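Local coordinates for protein alcohol dehydrogenase, zinc-containing (Streptococcus pneumoniae serotype 2, PDB 5YLN) that probably oxidises alcohols with NAD+ as a zinc-dependent dehydrogenase of the medium-chain family, and carries zinc at two sites, at residues V169-S180 with Y194-D203; E227-D235 with D256-V264. All coordinates share one frame; numbering follows the deposited sequence.

Contact 1 (V169-S180 with Y194-D203)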
ATOM      1  N   VAL A 169       5.563   6.361   9.610  1.00 31.31           N
ATOM      2  CA  VAL A 169       6.501   7.344  10.152  1.00 29.31           C
ATOM      3  C   VAL A 169       7.315   6.734  11.292  1.00 32.00           C
ATOM      4  O   VAL A 169       6.763   6.114  12.205  1.00 33.34           O
ATOM      5  CB  VAL A 169       5.768   8.583  10.689  1.00 34.11           C
ATOM      6  CG1 VAL A 169       6.794   9.590  11.235  1.00 24.41           C
ATOM      7  CG2 VAL A 169       4.874   9.207   9.647  1.00 30.01           C
ATOM      8  N   GLU A 170       8.622   6.992  11.282  1.00 31.02           N
ATOM      9  CA  GLU A 170       9.580   6.440  12.230  1.00 32.76           C
ATOM     10  C   GLU A 170      10.660   7.478  12.493  1.00 28.59           C
ATOM     11  O   GLU A 170      10.884   8.368  11.667  1.00 32.13           O
ATOM     12  CB  GLU A 170      10.219   5.155  11.677  1.00 35.26           C
ATOM     13  CG  GLU A 170      11.085   5.447  10.466  1.00 49.19           C
ATOM     14  CD  GLU A 170      11.809   4.225   9.930  1.00 66.21           C
ATOM     15  OE1 GLU A 170      11.663   3.134  10.526  1.00 64.89           O
ATOM     16  OE2 GLU A 170      12.526   4.361   8.909  1.00 74.52           O
ATOM     17  N   PRO A 171      11.375   7.374  13.619  1.00 33.01           N
ATOM     18  CA  PRO A 171      12.390   8.388  13.932  1.00 26.67           C
ATOM     19  C   PRO A 171      13.440   8.494  12.844  1.00 26.63           C
ATOM     20  O   PRO A 171      13.900   7.497  12.280  1.00 30.30           O
ATOM     21  CB  PRO A 171      12.990   7.902  15.257  1.00 33.78           C
ATOM     22  CG  PRO A 171      11.917   7.075  15.856  1.00 34.71           C
ATOM     23  CD  PRO A 171      11.253   6.377  14.698  1.00 23.91           C
ATOM     24  N   GLY A 172      13.805   9.727  12.539  1.00 25.35           N
ATOM     25  CA  GLY A 172      14.807   9.985  11.531  1.00 28.90           C
ATOM     26  C   GLY A 172      14.358   9.854  10.089  1.00 34.81           C
ATOM     27  O   GLY A 172      15.180  10.076   9.194  1.00 40.13           O
ATOM     28  N   CYS A 173      13.094   9.512   9.813  1.00 32.08           N
ATOM     29  CA  CYS A 173      12.674   9.475   8.412  1.00 31.89           C
ATOM     30  C   CYS A 173      12.316  10.873   7.894  1.00 32.89           C
ATOM     31  O   CYS A 173      12.375  11.880   8.607  1.00 33.11           O
ATOM     32  CB  CYS A 173      11.486   8.536   8.222  1.00 40.63           C
ATOM     33  SG  CYS A 173       9.909   9.284   8.686  1.00 42.56           S
ATOM     34  N   SER A 174      11.928  10.926   6.621  1.00 27.38           N
ATOM     35  CA  SER A 174      11.587  12.159   5.933  1.00 30.02           C
ATOM     36  C   SER A 174      10.115  12.096   5.547  1.00 33.18           C
ATOM     37  O   SER A 174       9.689  11.183   4.825  1.00 35.17           O
ATOM     38  CB  SER A 174      12.484  12.357   4.706  1.00 31.72           C
ATOM     39  OG  SER A 174      12.321  11.271   3.804  1.00 44.77           O
ATOM     40  N   VAL A 175       9.345  13.049   6.038  1.00 38.48           N
ATOM     41  CA  VAL A 175       7.916  13.119   5.778  1.00 35.32           C
ATOM     42  C   VAL A 175       7.636  14.398   5.012  1.00 35.66           C
ATOM     43  O   VAL A 175       8.209  15.452   5.311  1.00 32.14           O
ATOM     44  CB  VAL A 175       7.096  13.085   7.080  1.00 37.22           C
ATOM     45  CG1 VAL A 175       5.585  13.071   6.762  1.00 26.00           C
ATOM     46  CG2 VAL A 175       7.532  11.900   7.961  1.00 25.63           C
ATOM     47  N   ALA A 176       6.768  14.297   4.018  1.00 27.14           N
ATOM     48  CA  ALA A 176       6.137  15.462   3.422  1.00 31.62           C
ATOM     49  C   ALA A 176       4.636  15.347   3.624  1.00 32.29           C
ATOM     50  O   ALA A 176       4.064  14.261   3.493  1.00 31.42           O
ATOM     51  CB  ALA A 176       6.461  15.586   1.929  1.00 29.79           C
ATOM     52  N   ILE A 177       4.003  16.464   3.960  1.00 36.19           N
ATOM     53  CA  ILE A 177       2.554  16.529   4.088  1.00 30.98           C
ATOM     54  C   ILE A 177       2.036  17.467   3.002  1.00 30.86           C
ATOM     55  O   ILE A 177       2.515  18.604   2.871  1.00 31.59           O
ATOM     56  CB  ILE A 177       2.142  16.972   5.502  1.00 34.32           C
ATOM     57  CG1 ILE A 177       2.674  15.939   6.498  1.00 30.01           C
ATOM     58  CG2 ILE A 177       0.625  17.051   5.631  1.00 28.94           C
ATOM     59  CD1 ILE A 177       2.593  16.377   7.954  1.00 30.64           C
ATOM     60  N   ILE A 178       1.122  16.961   2.180  1.00 28.07           N
ATOM     61  CA  ILE A 178       0.583  17.702   1.049  1.00 28.64           C
ATOM     62  C   ILE A 178      -0.788  18.212   1.462  1.00 31.67           C
ATOM     63  O   ILE A 178      -1.769  17.457   1.491  1.00 34.32           O
ATOM     64  CB  ILE A 178       0.498  16.846  -0.219  1.00 40.94           C
ATOM     65  CG1 ILE A 178       1.795  16.056  -0.392  1.00 39.16           C
ATOM     66  CG2 ILE A 178       0.254  17.744  -1.431  1.00 36.38           C
ATOM     67  CD1 ILE A 178       3.017  16.920  -0.486  1.00 38.02           C
ATOM     68  N   GLY A 179      -0.856  19.492   1.765  1.00 30.84           N
ATOM     69  CA  GLY A 179      -2.113  20.094   2.130  1.00 33.36           C
ATOM     70  C   GLY A 179      -2.038  20.528   3.568  1.00 32.24           C
ATOM     71  O   GLY A 179      -1.964  19.694   4.472  1.00 33.10           O
ATOM     72  N   SER A 180      -2.034  21.839   3.778  1.00 36.96           N
ATOM     73  CA  SER A 180      -1.829  22.431   5.088  1.00 42.39           C
ATOM     74  C   SER A 180      -3.134  22.922   5.708  1.00 43.70           C
ATOM     75  O   SER A 180      -3.099  23.790   6.577  1.00 39.52           O
ATOM     76  CB  SER A 180      -0.818  23.576   4.976  1.00 42.75           C
ATOM     77  OG  SER A 180      -0.205  23.851   6.220  1.00 44.52           O
ATOM     78  N   TYR A 194       6.675  10.577  16.500  1.00 40.36           N
ATOM     79  CA  TYR A 194       7.701   9.658  16.020  1.00 33.30           C
ATOM     80  C   TYR A 194       8.995  10.345  15.598  1.00 31.88           C
ATOM     81  O   TYR A 194       9.831   9.705  14.959  1.00 37.71           O
ATOM     82  CB  TYR A 194       7.155   8.817  14.861  1.00 32.81           C
ATOM     83  CG  TYR A 194       6.124   7.823  15.327  1.00 41.73           C
ATOM     84  CD1 TYR A 194       6.513   6.646  15.933  1.00 40.19           C
ATOM     85  CD2 TYR A 194       4.768   8.076  15.206  1.00 40.25           C
ATOM     86  CE1 TYR A 194       5.590   5.742  16.376  1.00 42.69           C
ATOM     87  CE2 TYR A 194       3.834   7.172  15.658  1.00 34.75           C
ATOM     88  CZ  TYR A 194       4.252   6.004  16.237  1.00 40.18           C
ATOM     89  OH  TYR A 194       3.332   5.084  16.686  1.00 49.53           O
ATOM     90  N   SER A 195       9.173  11.618  15.922  1.00 37.84           N
ATOM     91  CA  SER A 195      10.425  12.335  15.691  1.00 44.21           C
ATOM     92  C   SER A 195      11.046  12.116  14.305  1.00 39.21           C
ATOM     93  O   SER A 195      12.229  11.775  14.204  1.00 38.13           O
ATOM     94  CB  SER A 195      11.431  11.991  16.778  1.00 46.60           C
ATOM     95  OG  SER A 195      10.861  12.238  18.062  1.00 53.44           O
ATOM     96  N   PRO A 196      10.301  12.327  13.222  1.00 41.17           N
ATOM     97  CA  PRO A 196      10.931  12.270  11.905  1.00 31.78           C
ATOM     98  C   PRO A 196      11.994  13.354  11.782  1.00 35.78           C
ATOM     99  O   PRO A 196      11.895  14.423  12.391  1.00 32.46           O
ATOM    100  CB  PRO A 196       9.758  12.522  10.940  1.00 36.97           C
ATOM    101  CG  PRO A 196       8.814  13.352  11.721  1.00 34.04           C
ATOM    102  CD  PRO A 196       8.922  12.842  13.146  1.00 36.24           C
ATOM    103  N   ALA A 197      13.034  13.064  10.986  1.00 33.23           N
ATOM    104  CA  ALA A 197      14.090  14.059  10.753  1.00 35.39           C
ATOM    105  C   ALA A 197      13.556  15.296  10.035  1.00 39.61           C
ATOM    106  O   ALA A 197      13.943  16.426  10.349  1.00 40.03           O
ATOM    107  CB  ALA A 197      15.222  13.430   9.949  1.00 34.60           C
ATOM    108  N   LYS A 198      12.669  15.097   9.063  1.00 40.67           N
ATOM    109  CA  LYS A 198      12.156  16.166   8.217  1.00 38.36           C
ATOM    110  C   LYS A 198      10.646  16.055   8.126  1.00 35.08           C
ATOM    111  O   LYS A 198      10.100  14.979   7.845  1.00 31.57           O
ATOM    112  CB  LYS A 198      12.772  16.118   6.814  1.00 35.85           C
ATOM    113  CG  LYS A 198      14.223  16.541   6.783  1.00 40.62           C
ATOM    114  CD  LYS A 198      14.736  16.703   5.371  1.00 55.44           C
ATOM    115  CE  LYS A 198      16.091  17.386   5.386  1.00 62.54           C
ATOM    116  NZ  LYS A 198      17.128  16.580   6.080  1.00 57.31           N
ATOM    117  N   LEU A 199       9.984  17.168   8.385  1.00 31.50           N
ATOM    118  CA  LEU A 199       8.545  17.325   8.258  1.00 33.56           C
ATOM    119  C   LEU A 199       8.349  18.495   7.312  1.00 39.58           C
ATOM    120  O   LEU A 199       8.413  19.659   7.727  1.00 36.10           O
ATOM    121  CB  LEU A 199       7.884  17.591   9.598  1.00 38.34           C
ATOM    122  CG  LEU A 199       7.410  16.391  10.388  1.00 39.04           C
ATOM    123  CD1 LEU A 199       7.022  16.846  11.790  1.00 37.18           C
ATOM    124  CD2 LEU A 199       6.242  15.781   9.686  1.00 28.40           C
ATOM    125  N   ILE A 200       8.121  18.178   6.048  1.00 28.09           N
ATOM    126  CA  ILE A 200       8.056  19.165   4.985  1.00 31.33           C
ATOM    127  C   ILE A 200       6.582  19.435   4.687  1.00 39.31           C
ATOM    128  O   ILE A 200       5.858  18.544   4.231  1.00 36.34           O
ATOM    129  CB  ILE A 200       8.811  18.667   3.749  1.00 35.62           C
ATOM    130  CG1 ILE A 200      10.217  18.215   4.170  1.00 38.49           C
ATOM    131  CG2 ILE A 200       8.831  19.746   2.673  1.00 32.92           C
ATOM    132  CD1 ILE A 200      10.920  17.290   3.185  1.00 37.54           C
ATOM    133  N   MET A 201       6.110  20.645   4.977  1.00 29.02           N
ATOM    134  CA  MET A 201       4.743  21.004   4.620  1.00 32.84           C
ATOM    135  C   MET A 201       4.741  21.594   3.220  1.00 29.72           C
ATOM    136  O   MET A 201       5.542  22.484   2.914  1.00 34.37           O
ATOM    137  CB  MET A 201       4.132  21.997   5.613  1.00 39.01           C
ATOM    138  CG  MET A 201       2.606  22.189   5.438  1.00 48.89           C
ATOM    139  SD  MET A 201       1.596  20.828   6.110  1.00 56.06           S
ATOM    140  CE  MET A 201       2.666  20.341   7.410  1.00 29.12           C
ATOM    141  N   VAL A 202       3.847  21.086   2.374  1.00 41.64           N
ATOM    142  CA  VAL A 202       3.691  21.540   0.995  1.00 34.21           C
ATOM    143  C   VAL A 202       2.276  22.071   0.833  1.00 32.59           C
ATOM    144  O   VAL A 202       1.312  21.388   1.203  1.00 30.30           O
ATOM    145  CB  VAL A 202       3.974  20.403  -0.008  1.00 36.81           C
ATOM    146  CG1 VAL A 202       3.858  20.904  -1.464  1.00 32.97           C
ATOM    147  CG2 VAL A 202       5.344  19.835   0.249  1.00 32.44           C
ATOM    148  N   ASP A 203       2.160  23.293   0.300  1.00 34.03           N
ATOM    149  CA  ASP A 203       0.878  23.956   0.079  1.00 39.23           C
ATOM    150  C   ASP A 203       1.098  25.140  -0.871  1.00 42.12           C
ATOM    151  O   ASP A 203       2.233  25.527  -1.162  1.00 45.25           O
ATOM    152  CB  ASP A 203       0.260  24.386   1.419  1.00 43.41           C
ATOM    153  CG  ASP A 203      -1.234  24.647   1.328  1.00 47.75           C
ATOM    154  OD1 ASP A 203      -1.631  25.552   0.567  1.00 59.44           O
ATOM    155  OD2 ASP A 203      -2.014  23.950   2.011  1.00 49.01           O
TER
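Ser180 N donates to Asp203 OD2 over 2.8 Å, reaching the lone pair of OD2 that faces away from OD1. Asp203 holds CG anti to its own backbone N (chi1 -161°), which swings the carboxylate from the end of one strand toward the turn after the other. Beside this bond Ser180 OG, weakly hydrogen-bonded to Arg208 O, lies 3.4 Å from Met201 CG. The Met201 chain, bent at chi2 and chi3, then folds back so that CE comes to 3.9 Å from Ile177 CB. On the same face Leu199 CD2 packs on Val175 CB, and Pro196 CB meets Val175 CG2. The opposite face carries Ala176, Ile178, Ile200 and Val202, with Ile178 CD1 3.6 Å from Val202 CB.

The strands are parallel neighbours joined through helix 182-191, the first beta-alpha-beta unit of a Rossmann fold. Backbone bonds ladder between them, from Lys198 N to Cys173 O (3.3 Å) as far as Gly179 N to Val202 O (2.9 Å). Gly179 opens a GxGxxG-type turn, consistent with a dinucleotide-binding loop. At the other end Gly172 N, in a type II turn, donates to Ser195 O (3.1 Å), while Val169 O sits over a face of the Tyr194 ring. Farther out, Arg208 forms a salt bridge with Asp203 OD1, Asp205 N donates to that same oxygen, and Leu188 of helix 182-191 covers Ile177, Leu199 and Met201.

Contact 2 (E227-D235 with D256-V264)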
ATOM      1  N   GLU A 227       7.135  21.918 -10.387  1.00 39.46           N
ATOM      2  CA  GLU A 227       8.455  21.385 -10.735  1.00 46.68           C
ATOM      3  C   GLU A 227       9.524  21.874  -9.760  1.00 47.23           C
ATOM      4  O   GLU A 227      10.378  21.098  -9.299  1.00 40.06           O
ATOM      5  CB  GLU A 227       8.815  21.781 -12.173  1.00 44.14           C
ATOM      6  CG  GLU A 227      10.204  21.328 -12.600  1.00 52.51           C
ATOM      7  CD  GLU A 227      10.471  21.493 -14.096  1.00 64.38           C
ATOM      8  OE1 GLU A 227      11.515  20.986 -14.562  1.00 69.71           O
ATOM      9  OE2 GLU A 227       9.654  22.121 -14.810  1.00 70.35           O
ATOM     10  N   LYS A 228       9.496  23.170  -9.445  1.00 42.30           N
ATOM     11  CA  LYS A 228      10.462  23.727  -8.510  1.00 44.99           C
ATOM     12  C   LYS A 228      10.284  23.130  -7.114  1.00 39.27           C
ATOM     13  O   LYS A 228      11.262  22.941  -6.386  1.00 38.96           O
ATOM     14  CB  LYS A 228      10.321  25.250  -8.499  1.00 53.52           C
ATOM     15  CG  LYS A 228      11.167  25.971  -7.479  1.00 59.95           C
ATOM     16  CD  LYS A 228      10.785  27.448  -7.471  1.00 60.55           C
ATOM     17  CE  LYS A 228      11.194  28.120  -6.171  1.00 62.89           C
ATOM     18  NZ  LYS A 228      10.531  27.513  -4.962  1.00 65.47           N
ATOM     19  N   ALA A 229       9.038  22.819  -6.733  1.00 34.45           N
ATOM     20  CA  ALA A 229       8.779  22.191  -5.442  1.00 39.69           C
ATOM     21  C   ALA A 229       9.335  20.775  -5.394  1.00 41.94           C
ATOM     22  O   ALA A 229       9.944  20.370  -4.394  1.00 32.59           O
ATOM     23  CB  ALA A 229       7.280  22.174  -5.154  1.00 33.20           C
ATOM     24  N   ILE A 230       9.093  20.004  -6.460  1.00 33.18           N
ATOM     25  CA  ILE A 230       9.599  18.639  -6.566  1.00 42.02           C
ATOM     26  C   ILE A 230      11.120  18.634  -6.480  1.00 37.45           C
ATOM     27  O   ILE A 230      11.711  17.874  -5.701  1.00 38.99           O
ATOM     28  CB  ILE A 230       9.089  17.985  -7.866  1.00 41.27           C
ATOM     29  CG1 ILE A 230       7.563  17.809  -7.793  1.00 45.72           C
ATOM     30  CG2 ILE A 230       9.764  16.645  -8.111  1.00 33.84           C
ATOM     31  CD1 ILE A 230       6.869  17.563  -9.143  1.00 51.36           C
ATOM     32  N   LYS A 231      11.775  19.510  -7.255  1.00 34.72           N
ATOM     33  CA  LYS A 231      13.223  19.681  -7.137  1.00 34.22           C
ATOM     34  C   LYS A 231      13.625  19.945  -5.694  1.00 43.09           C
ATOM     35  O   LYS A 231      14.501  19.277  -5.145  1.00 39.41           O
ATOM     36  CB  LYS A 231      13.702  20.834  -8.011  1.00 35.21           C
ATOM     37  CG  LYS A 231      13.883  20.497  -9.473  1.00 66.38           C
ATOM     38  CD  LYS A 231      14.791  21.539 -10.140  1.00 69.93           C
ATOM     39  CE  LYS A 231      14.268  21.980 -11.502  1.00 69.56           C
ATOM     40  NZ  LYS A 231      14.058  20.826 -12.413  1.00 70.94           N
ATOM     41  N   GLU A 232      12.972  20.921  -5.065  1.00 45.54           N
ATOM     42  CA  GLU A 232      13.333  21.325  -3.719  1.00 47.81           C
ATOM     43  C   GLU A 232      13.182  20.172  -2.737  1.00 43.68           C
ATOM     44  O   GLU A 232      14.002  20.005  -1.830  1.00 38.53           O
ATOM     45  CB  GLU A 232      12.469  22.516  -3.302  1.00 52.14           C
ATOM     46  CG  GLU A 232      12.712  22.977  -1.885  1.00 65.79           C
ATOM     47  CD  GLU A 232      12.104  24.337  -1.608  1.00 74.15           C
ATOM     48  OE1 GLU A 232      11.524  24.934  -2.558  1.00 76.58           O
ATOM     49  OE2 GLU A 232      12.211  24.798  -0.444  1.00 69.78           O
ATOM     50  N   ILE A 233      12.147  19.354  -2.908  1.00 37.99           N
ATOM     51  CA  ILE A 233      11.965  18.242  -1.990  1.00 39.58           C
ATOM     52  C   ILE A 233      13.037  17.179  -2.218  1.00 37.30           C
ATOM     53  O   ILE A 233      13.546  16.579  -1.262  1.00 38.08           O
ATOM     54  CB  ILE A 233      10.537  17.686  -2.110  1.00 40.93           C
ATOM     55  CG1 ILE A 233       9.553  18.699  -1.509  1.00 36.28           C
ATOM     56  CG2 ILE A 233      10.420  16.320  -1.414  1.00 35.75           C
ATOM     57  CD1 ILE A 233       8.096  18.422  -1.838  1.00 37.03           C
ATOM     58  N   TYR A 234      13.433  16.954  -3.477  1.00 37.44           N
ATOM     59  CA  TYR A 234      14.525  16.017  -3.729  1.00 41.83           C
ATOM     60  C   TYR A 234      15.852  16.569  -3.225  1.00 42.52           C
ATOM     61  O   TYR A 234      16.722  15.799  -2.811  1.00 43.22           O
ATOM     62  CB  TYR A 234      14.603  15.660  -5.223  1.00 45.86           C
ATOM     63  CG  TYR A 234      13.723  14.481  -5.565  1.00 43.02           C
ATOM     64  CD1 TYR A 234      14.080  13.205  -5.167  1.00 39.25           C
ATOM     65  CD2 TYR A 234      12.527  14.645  -6.256  1.00 43.11           C
ATOM     66  CE1 TYR A 234      13.284  12.118  -5.447  1.00 41.96           C
ATOM     67  CE2 TYR A 234      11.712  13.556  -6.549  1.00 37.75           C
ATOM     68  CZ  TYR A 234      12.092  12.295  -6.130  1.00 41.94           C
ATOM     69  OH  TYR A 234      11.307  11.190  -6.408  1.00 43.83           O
ATOM     70  N   ASP A 235      16.009  17.892  -3.220  1.00 42.74           N
ATOM     71  CA  ASP A 235      17.214  18.485  -2.654  1.00 45.77           C
ATOM     72  C   ASP A 235      17.280  18.298  -1.141  1.00 40.23           C
ATOM     73  O   ASP A 235      18.372  18.132  -0.591  1.00 42.00           O
ATOM     74  CB  ASP A 235      17.282  19.966  -3.034  1.00 50.58           C
ATOM     75  CG  ASP A 235      17.686  20.173  -4.489  1.00 54.94           C
ATOM     76  OD1 ASP A 235      18.121  19.184  -5.136  1.00 57.45           O
ATOM     77  OD2 ASP A 235      17.581  21.320  -4.983  1.00 59.07           O
ATOM     78  N   ASP A 256      -0.994  13.249  -7.494  1.00 40.09           N
ATOM     79  CA  ASP A 256       0.063  13.185  -8.488  1.00 38.85           C
ATOM     80  C   ASP A 256       1.384  13.709  -7.931  1.00 42.12           C
ATOM     81  O   ASP A 256       2.447  13.129  -8.188  1.00 39.97           O
ATOM     82  CB  ASP A 256      -0.339  13.975  -9.728  1.00 44.12           C
ATOM     83  CG  ASP A 256       0.713  13.904 -10.805  1.00 56.49           C
ATOM     84  OD1 ASP A 256       1.048  12.776 -11.236  1.00 55.83           O
ATOM     85  OD2 ASP A 256       1.220  14.973 -11.203  1.00 67.98           O
ATOM     86  N   PHE A 257       1.334  14.813  -7.179  1.00 34.21           N
ATOM     87  CA  PHE A 257       2.527  15.346  -6.527  1.00 35.61           C
ATOM     88  C   PHE A 257       3.166  14.297  -5.611  1.00 35.33           C
ATOM     89  O   PHE A 257       4.381  14.065  -5.657  1.00 35.98           O
ATOM     90  CB  PHE A 257       2.149  16.594  -5.728  1.00 32.25           C
ATOM     91  CG  PHE A 257       3.317  17.410  -5.267  1.00 37.60           C
ATOM     92  CD1 PHE A 257       3.856  18.399  -6.083  1.00 44.17           C
ATOM     93  CD2 PHE A 257       3.857  17.222  -4.012  1.00 36.44           C
ATOM     94  CE1 PHE A 257       4.939  19.159  -5.645  1.00 49.70           C
ATOM     95  CE2 PHE A 257       4.920  17.972  -3.571  1.00 31.58           C
ATOM     96  CZ  PHE A 257       5.473  18.936  -4.381  1.00 31.36           C
ATOM     97  N   CYS A 258       2.347  13.650  -4.778  1.00 32.38           N
ATOM     98  CA  CYS A 258       2.844  12.638  -3.852  1.00 37.68           C
ATOM     99  C   CYS A 258       3.606  11.541  -4.575  1.00 43.44           C
ATOM    100  O   CYS A 258       4.650  11.079  -4.094  1.00 42.05           O
ATOM    101  CB  CYS A 258       1.683  12.035  -3.068  1.00 37.98           C
ATOM    102  SG  CYS A 258       1.131  13.072  -1.724  1.00 42.31           S
ATOM    103  N   GLN A 259       3.106  11.106  -5.735  1.00 40.84           N
ATOM    104  CA  GLN A 259       3.747   9.974  -6.386  1.00 38.34           C
ATOM    105  C   GLN A 259       5.032  10.394  -7.082  1.00 35.93           C
ATOM    106  O   GLN A 259       5.867   9.537  -7.380  1.00 36.59           O
ATOM    107  CB  GLN A 259       2.774   9.266  -7.341  1.00 34.73           C
ATOM    108  CG  GLN A 259       2.465   9.974  -8.618  1.00 40.91           C
ATOM    109  CD  GLN A 259       1.531   9.157  -9.516  1.00 51.08           C
ATOM    110  OE1 GLN A 259       1.394   7.936  -9.357  1.00 38.24           O
ATOM    111  NE2 GLN A 259       0.884   9.836 -10.467  1.00 57.02           N
ATOM    112  N   LYS A 260       5.238  11.694  -7.279  1.00 35.38           N
ATOM    113  CA  LYS A 260       6.480  12.191  -7.854  1.00 33.00           C
ATOM    114  C   LYS A 260       7.606  12.383  -6.831  1.00 37.34           C
ATOM    115  O   LYS A 260       8.773  12.478  -7.226  1.00 34.61           O
ATOM    116  CB  LYS A 260       6.207  13.503  -8.592  1.00 35.97           C
ATOM    117  CG  LYS A 260       5.357  13.279  -9.845  1.00 37.33           C
ATOM    118  CD  LYS A 260       5.558  14.398 -10.848  1.00 45.56           C
ATOM    119  CE  LYS A 260       5.155  13.980 -12.266  1.00 44.90           C
ATOM    120  NZ  LYS A 260       3.975  13.075 -12.268  1.00 54.26           N
ATOM    121  N   ILE A 261       7.304  12.447  -5.537  1.00 33.89           N
ATOM    122  CA  ILE A 261       8.323  12.765  -4.542  1.00 32.43           C
ATOM    123  C   ILE A 261       8.646  11.596  -3.637  1.00 32.85           C
ATOM    124  O   ILE A 261       9.598  11.688  -2.850  1.00 32.02           O
ATOM    125  CB  ILE A 261       7.926  13.989  -3.691  1.00 37.83           C
ATOM    126  CG1 ILE A 261       6.615  13.731  -2.922  1.00 34.16           C
ATOM    127  CG2 ILE A 261       7.829  15.215  -4.576  1.00 34.28           C
ATOM    128  CD1 ILE A 261       6.400  14.620  -1.651  1.00 31.97           C
ATOM    129  N   ILE A 262       7.887  10.509  -3.717  1.00 28.77           N
ATOM    130  CA  ILE A 262       8.091   9.388  -2.828  1.00 28.18           C
ATOM    131  C   ILE A 262       9.351   8.639  -3.248  1.00 33.06           C
ATOM    132  O   ILE A 262       9.635   8.474  -4.435  1.00 32.68           O
ATOM    133  CB  ILE A 262       6.841   8.492  -2.834  1.00 32.80           C
ATOM    134  CG1 ILE A 262       6.873   7.541  -1.651  1.00 29.39           C
ATOM    135  CG2 ILE A 262       6.672   7.772  -4.168  1.00 32.30           C
ATOM    136  CD1 ILE A 262       6.779   8.251  -0.314  1.00 29.88           C
ATOM    137  N   GLY A 263      10.154   8.240  -2.263  1.00 30.67           N
ATOM    138  CA  GLY A 263      11.386   7.537  -2.540  1.00 31.34           C
ATOM    139  C   GLY A 263      11.216   6.037  -2.504  1.00 32.56           C
ATOM    140  O   GLY A 263      10.145   5.533  -2.169  1.00 33.49           O
ATOM    141  N   VAL A 264      12.309   5.333  -2.858  1.00 30.91           N
ATOM    142  CA  VAL A 264      12.347   3.881  -2.712  1.00 27.75           C
ATOM    143  C   VAL A 264      11.924   3.499  -1.302  1.00 29.20           C
ATOM    144  O   VAL A 264      12.402   4.082  -0.322  1.00 26.93           O
ATOM    145  CB  VAL A 264      13.749   3.329  -3.023  1.00 36.30           C
ATOM    146  CG1 VAL A 264      13.819   1.867  -2.599  1.00 33.72           C
ATOM    147  CG2 VAL A 264      14.085   3.467  -4.499  1.00 34.21           C
TER
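Tyr234 OH donates to Lys260 O across 3.0 Å. The carbonyl oxygen lies at the edge of the ring, near its plane, whereas the hydroxyl is tilted 33° from the plane of the carbonyl group. Around and before this bond the contact is apolar. Phe257, with CG anti to the backbone N (chi1 -167°), extends its ring toward helix 226-236 and meets two side chains at its edge: Ala229 CB, 3.8 Å from Phe257 CZ, and Ile233 CD1, 3.6 Å from Phe257 CE2. Ile230 and Phe257 run antiparallel alongside each other, Ile230 CG1 coming to 3.6 Å from Phe257 CE1. Ile230 CD1 rests on Lys260 CD at 3.8 Å, while Lys260 NZ turns back to Asp256 in a salt bridge within its own helix. Ile261 completes the apolar patch, with CB against Ile233 CG2 and CG2 against Ile230 CG1. The two helix segments cross at -36° with axes 10.4 Å apart. Together they lie against one face of the parallel Rossmann sheet: Ala229 and Ile233 pack on Val221 of strand 219-222, Phe257 on Ile178 of strand 174-178, and Ile261 on Val242 of strand 242-247.

From the N terminus, contact 1 comes first: the chain runs up strand 174-178, returns through helix 182-191 and closes the loop by pairing strand 198-203 with strand 174-178. Contact 2 opens only afterwards, so the two follow in series, neither nesting nor crossing. Its loop leaves helix 226-236, passes through strand 242-247, on the far side of strand 174-178 from strand 198-203, and closes where helix 252-261 returns to helix 226-236. The contacts meet through the sheet face that carries Ala176, Ile178 and Val202: Ala176 CB touches Ile261 CD1, and Val202 CG2 touches Ile233 CD1. Contact 1 thus joins two neighbouring strands of the sheet, and contact 2 the helices layered upon it.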